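Side-chain contact in putative lipoprotein (Bacteroides fragilis, PDB 3NQI), which is of unknown function but is probably a lipid-anchored protein of the bacterial cell envelope: residues 226-230 with 231-235. Sequence-based numbering, arbitrary orientation.
Sequences NKLED and TSTIE
Thr233 OG1 donates to the backbone O of Leu228 over 2.7 Å and receives Asn222 ND2, just beyond strand 214-221, so the hydroxyl ties two points of the loop together. The setting is a beta hairpin connection between the antiparallel strands 214-221 and 234-241, where two type I beta turns, Lys227 to Asp230 and Asp230 to Thr233, follow one another and share Asp230. The hydroxyl approaches Leu228 O from above the carbonyl plane, 48° out of it. With OG1 beside its own backbone N (chi1 -60°), Thr233 directs CG2 to the Leu228 side, 4.2 Å from Leu228 CD1.

Asp230 begins both a beta turn and an Asx turn. Asp230 O accepts Thr233 N at 3.0 Å, closing the beta turn, while Asp230 OD2 takes Ser232 N at 2.8 Å in the Asx turn; the amide meets OD2 from above the carboxylate plane. Asn225 ND2 adds a weak bond to OD2, and Lys227 NZ makes a long salt bridge, 3.8 Å, to Asp230 OD1. A water bridges the ends of the second turn, donating to Asp230 O at 2.7 Å and to Thr233 O at 3.0 Å.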
loop_
_atom_site.group_PDB
_atom_site.type_symbol
_atom_site.label_atom_id
_atom_site.label_comp_id
_atom_site.label_asym_id
_atom_site.label_seq_id
_atom_site.Cartn_x
_atom_site.Cartn_y
_atom_site.Cartn_z
ATOM N N ASN A 226 -20.755 -2.737 -1.803
ATOM C CA ASN A 226 -19.791 -3.250 -0.887
ATOM C C ASN A 226 -20.093 -4.626 -0.363
ATOM O O ASN A 226 -19.649 -4.987 0.715
ATOM C CB ASN A 226 -19.669 -2.277 0.288
ATOM C CG ASN A 226 -18.245 -2.224 0.811
ATOM O OD1 ASN A 226 -17.316 -2.146 0.016
ATOM N ND2 ASN A 226 -18.070 -2.282 2.135
ATOM N N LYS A 227 -20.839 -5.420 -1.132
ATOM C CA LYS A 227 -21.197 -6.763 -0.689
ATOM C C LYS A 227 -20.232 -7.795 -1.286
ATOM O O LYS A 227 -20.149 -7.952 -2.518
ATOM C CB LYS A 227 -22.627 -7.056 -1.103
ATOM C CG LYS A 227 -23.690 -6.224 -0.336
ATOM C CD LYS A 227 -25.120 -6.452 -0.871
ATOM C CE LYS A 227 -25.292 -5.922 -2.294
ATOM N NZ LYS A 227 -26.708 -5.875 -2.723
ATOM N N LEU A 228 -19.487 -8.501 -0.428
ATOM C CA LEU A 228 -18.487 -9.458 -0.922
ATOM C C LEU A 228 -19.152 -10.581 -1.748
ATOM O O LEU A 228 -18.692 -10.909 -2.851
ATOM C CB LEU A 228 -17.718 -10.103 0.248
ATOM C CG LEU A 228 -16.556 -11.020 -0.098
ATOM C CD1 LEU A 228 -15.485 -10.245 -0.898
ATOM C CD2 LEU A 228 -15.930 -11.622 1.155
ATOM N N GLU A 229 -20.223 -11.152 -1.205
ATOM C CA GLU A 229 -20.967 -12.271 -1.843
ATOM C C GLU A 229 -21.950 -11.855 -2.932
ATOM O O GLU A 229 -22.806 -12.621 -3.301
ATOM C CB GLU A 229 -21.721 -13.110 -0.803
ATOM C CG GLU A 229 -20.843 -13.721 0.294
ATOM C CD GLU A 229 -19.663 -14.525 -0.266
ATOM O OE1 GLU A 229 -19.859 -15.362 -1.196
ATOM O OE2 GLU A 229 -18.526 -14.312 0.227
ATOM N N ASP A 230 -21.820 -10.653 -3.451
ATOM C CA ASP A 230 -22.612 -10.199 -4.570
ATOM C C ASP A 230 -22.094 -10.804 -5.891
ATOM O O ASP A 230 -20.882 -11.030 -6.075
ATOM C CB ASP A 230 -22.548 -8.677 -4.624
ATOM C CG ASP A 230 -23.566 -8.083 -5.544
ATOM O OD1 ASP A 230 -24.725 -7.957 -5.146
ATOM O OD2 ASP A 230 -23.185 -7.718 -6.665
ATOM N N THR A 231 -23.009 -11.029 -6.844
ATOM C CA THR A 231 -22.595 -11.528 -8.134
ATOM C C THR A 231 -21.744 -10.478 -8.895
ATOM O O THR A 231 -21.127 -10.838 -9.889
ATOM C CB THR A 231 -23.777 -12.073 -9.003
ATOM O OG1 THR A 231 -24.758 -11.056 -9.148
ATOM C CG2 THR A 231 -24.431 -13.282 -8.319
ATOM N N SER A 232 -21.687 -9.219 -8.439
ATOM C CA SER A 232 -20.779 -8.243 -9.054
ATOM C C SER A 232 -19.330 -8.292 -8.554
ATOM O O SER A 232 -18.483 -7.572 -9.089
ATOM C CB SER A 232 -21.286 -6.819 -8.887
ATOM O OG SER A 232 -22.341 -6.583 -9.796
ATOM N N THR A 233 -19.056 -9.069 -7.509
ATOM C CA THR A 233 -17.718 -9.191 -6.971
ATOM C C THR A 233 -16.944 -10.074 -7.941
ATOM O O THR A 233 -17.390 -11.171 -8.259
ATOM C CB THR A 233 -17.717 -9.817 -5.566
ATOM O OG1 THR A 233 -18.485 -8.986 -4.685
ATOM C CG2 THR A 233 -16.235 -9.984 -5.001
ATOM N N ILE A 234 -15.813 -9.576 -8.439
ATOM C CA ILE A 234 -14.967 -10.334 -9.342
ATOM C C ILE A 234 -13.572 -10.441 -8.748
ATOM O O ILE A 234 -13.184 -9.718 -7.813
ATOM C CB ILE A 234 -14.875 -9.666 -10.735
ATOM C CG1 ILE A 234 -14.285 -8.259 -10.630
ATOM C CG2 ILE A 234 -16.264 -9.646 -11.428
ATOM C CD1 ILE A 234 -13.639 -7.725 -11.895
ATOM N N GLU A 235 -12.799 -11.356 -9.297
ATOM C CA GLU A 235 -11.409 -11.424 -8.982
ATOM C C GLU A 235 -10.650 -10.710 -10.049
ATOM O O GLU A 235 -10.902 -10.875 -11.235
ATOM C CB GLU A 235 -10.985 -12.866 -8.869
ATOM C CG GLU A 235 -9.569 -13.042 -8.455
ATOM C CD GLU A 235 -9.420 -14.318 -7.632
ATOM O OE1 GLU A 235 -10.204 -14.524 -6.660
ATOM O OE2 GLU A 235 -8.550 -15.105 -7.978
HETATM O O HOH W 1 -19.341 -13.004 -7.004
#